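Local coordinates for protein rubisco operon transcriptional regulator (Synechocystis sp., PDB 5Y2W) that probably represses transcription as a LysR-type regulator of carbon metabolism genes, its regulatory domain binding 2-phosphoglycolate as a metabolic signal, at residues A[14-19]-A[61-66]. Residues are numbered along the deposited sequence; the frame is centred on the assembly and turned at random.
Sequences RLAVIT and DLYIVS. With PGA (2-phosphoglycolic acid), chain B.
The guanidinium of Arg14 receives Asp61 at its edge: OD2 lies in the guanidinium plane, and the two flat groups are turned 71° apart. This salt bridge is weak as a hydrogen bond, with NH2 3.3 Å from OD2. The same OD2 accepts a nearly straight bond from Arg14 N (2.8 Å), on the anti side of the carboxylate, while Asp61 N returns one to Arg14 O. A short acidic side chain suits this strand end, continuing the backbone pairing with a carboxylate oxygen; an asparagine here would probably leave the guanidinium without its counter-charge. The other flat group, the Tyr63 ring, is met obliquely by Ala16 CB at 4.1 Å; the small methyl makes room for the ring, whose hydroxyl bonds to Asp60 N and which rests on helix 48-56.

Strands 11-18 and 62-65 are parallel neighbours in the mixed sheet of a periplasmic-binding-protein-like subdomain, linked through helices 24-35 and 48-56 and strand 39-46. Ala16 N bonds to Leu62 O, Ile64 N to Ala16 O (2.9 Å) and Ile18 N to Ile64 O, alternating across the pair. Leu15, Val17, Leu62 and Ile64 share the other face, the branched Val17 laying CG1 alongside Ile64 CB at 3.9 Å; Phe204 of helix 199-211 covers Leu15 and Leu62.

At the C-terminal ends lies 2-phosphoglycolate. With chi1 at 53°, Ile18 sends CG1 onward so that apolar CD1 packs 3.3 Å from ligand C1, whereas Thr19 OG1 donates to phosphate oxygen O2P at 2.6 Å. Ser66 OG, close to Ile18 CD1, is hydrogen-bonded to Asn82.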
loop_
_atom_site.group_PDB
_atom_site.type_symbol
_atom_site.label_atom_id
_atom_site.label_comp_id
_atom_site.label_asym_id
_atom_site.label_seq_id
_atom_site.Cartn_x
_atom_site.Cartn_y
_atom_site.Cartn_z
ATOM N N ARG A 14 12.535 1.813 14.829
ATOM C CA ARG A 14 12.453 1.704 13.364
ATOM C C ARG A 14 12.010 0.284 12.976
ATOM O O ARG A 14 12.767 -0.685 13.142
ATOM C CB ARG A 14 13.796 1.962 12.692
ATOM C CG ARG A 14 14.164 3.425 12.583
ATOM C CD ARG A 14 15.617 3.588 12.187
ATOM N NE ARG A 14 16.203 4.717 12.902
ATOM C CZ ARG A 14 16.496 4.732 14.209
ATOM N NH1 ARG A 14 17.010 5.840 14.747
ATOM N NH2 ARG A 14 16.273 3.661 14.991
ATOM N N LEU A 15 10.792 0.192 12.447
ATOM C CA LEU A 15 10.223 -1.072 11.987
ATOM C C LEU A 15 10.132 -1.086 10.487
ATOM O O LEU A 15 9.592 -0.127 9.852
ATOM C CB LEU A 15 8.811 -1.255 12.545
ATOM C CG LEU A 15 8.713 -1.105 14.056
ATOM C CD1 LEU A 15 7.266 -0.987 14.479
ATOM C CD2 LEU A 15 9.398 -2.269 14.753
ATOM N N ALA A 16 10.597 -2.178 9.906
ATOM C CA ALA A 16 10.243 -2.446 8.527
ATOM C C ALA A 16 9.381 -3.715 8.479
ATOM O O ALA A 16 9.710 -4.737 9.113
ATOM C CB ALA A 16 11.461 -2.511 7.620
ATOM N N VAL A 17 8.250 -3.608 7.762
ATOM C CA VAL A 17 7.294 -4.686 7.655
ATOM C C VAL A 17 6.939 -5.030 6.198
ATOM O O VAL A 17 6.939 -4.180 5.285
ATOM C CB VAL A 17 6.018 -4.465 8.530
ATOM C CG1 VAL A 17 6.383 -4.067 9.944
ATOM C CG2 VAL A 17 5.037 -3.466 7.927
ATOM N N ILE A 18 6.605 -6.295 5.989
ATOM C CA ILE A 18 6.076 -6.703 4.688
ATOM C C ILE A 18 4.675 -6.118 4.440
ATOM O O ILE A 18 3.970 -5.747 5.370
ATOM C CB ILE A 18 6.083 -8.216 4.537
ATOM C CG1 ILE A 18 5.368 -8.860 5.729
ATOM C CG2 ILE A 18 7.518 -8.693 4.342
ATOM C CD1 ILE A 18 4.920 -10.252 5.461
ATOM N N THR A 19 4.250 -6.089 3.178
ATOM C CA THR A 19 3.102 -5.295 2.799
ATOM C C THR A 19 1.870 -5.697 3.569
ATOM O O THR A 19 1.069 -4.863 3.950
ATOM C CB THR A 19 2.784 -5.445 1.304
ATOM O OG1 THR A 19 2.663 -6.846 1.020
ATOM C CG2 THR A 19 3.868 -4.827 0.445
ATOM N N ASP A 61 15.607 -1.579 13.347
ATOM C CA ASP A 61 15.671 -2.365 14.551
ATOM C C ASP A 61 15.074 -3.757 14.365
ATOM O O ASP A 61 15.694 -4.772 14.685
ATOM C CB ASP A 61 14.903 -1.608 15.630
ATOM C CG ASP A 61 15.546 -0.267 15.941
ATOM O OD1 ASP A 61 16.775 -0.264 16.151
ATOM O OD2 ASP A 61 14.868 0.780 15.916
ATOM N N LEU A 62 13.853 -3.787 13.833
ATOM C CA LEU A 62 13.144 -5.025 13.627
ATOM C C LEU A 62 12.475 -5.115 12.252
ATOM O O LEU A 62 12.115 -4.111 11.629
ATOM C CB LEU A 62 12.105 -5.205 14.716
ATOM C CG LEU A 62 12.599 -5.436 16.151
ATOM C CD1 LEU A 62 11.387 -5.355 17.089
ATOM C CD2 LEU A 62 13.362 -6.762 16.337
ATOM N N TYR A 63 12.306 -6.357 11.820
ATOM C CA TYR A 63 11.765 -6.670 10.537
ATOM C C TYR A 63 10.647 -7.679 10.757
ATOM O O TYR A 63 10.770 -8.637 11.536
ATOM C CB TYR A 63 12.851 -7.249 9.658
ATOM C CG TYR A 63 14.073 -6.347 9.497
ATOM C CD1 TYR A 63 15.152 -6.411 10.403
ATOM C CD2 TYR A 63 14.157 -5.433 8.447
ATOM C CE1 TYR A 63 16.243 -5.564 10.271
ATOM C CE2 TYR A 63 15.258 -4.611 8.301
ATOM C CZ TYR A 63 16.285 -4.669 9.230
ATOM O OH TYR A 63 17.376 -3.880 9.068
ATOM N N ILE A 64 9.544 -7.460 10.059
ATOM C CA ILE A 64 8.492 -8.457 9.972
ATOM C C ILE A 64 8.405 -9.042 8.563
ATOM O O ILE A 64 8.213 -8.342 7.522
ATOM C CB ILE A 64 7.196 -7.845 10.432
ATOM C CG1 ILE A 64 7.439 -7.370 11.873
ATOM C CG2 ILE A 64 6.036 -8.841 10.278
ATOM C CD1 ILE A 64 6.213 -7.276 12.751
ATOM N N VAL A 65 8.606 -10.351 8.542
ATOM C CA VAL A 65 8.716 -11.120 7.326
ATOM C C VAL A 65 7.941 -12.433 7.507
ATOM O O VAL A 65 7.687 -12.843 8.639
ATOM C CB VAL A 65 10.160 -11.419 7.013
ATOM C CG1 VAL A 65 10.911 -10.108 6.884
ATOM C CG2 VAL A 65 10.779 -12.334 8.086
ATOM N N SER A 66 7.505 -13.027 6.393
ATOM C CA SER A 66 6.999 -14.407 6.360
ATOM C C SER A 66 8.029 -15.481 5.942
ATOM O O SER A 66 7.957 -16.616 6.352
ATOM C CB SER A 66 5.817 -14.482 5.385
ATOM O OG SER A 66 4.782 -13.707 5.882
HETATM P P PGA B . 5.193 -9.544 -0.015
HETATM O O1P PGA B . 4.972 -10.270 1.411
HETATM O O2P PGA B . 4.821 -8.113 0.190
HETATM O O3P PGA B . 4.288 -10.330 -0.978
HETATM O O4P PGA B . 6.663 -9.578 -0.209
HETATM C C2 PGA B . 3.799 -10.273 2.196
HETATM C C1 PGA B . 3.489 -11.644 2.784
HETATM O O1 PGA B . 2.455 -11.786 3.509
HETATM O O2 PGA B . 4.277 -12.577 2.525
#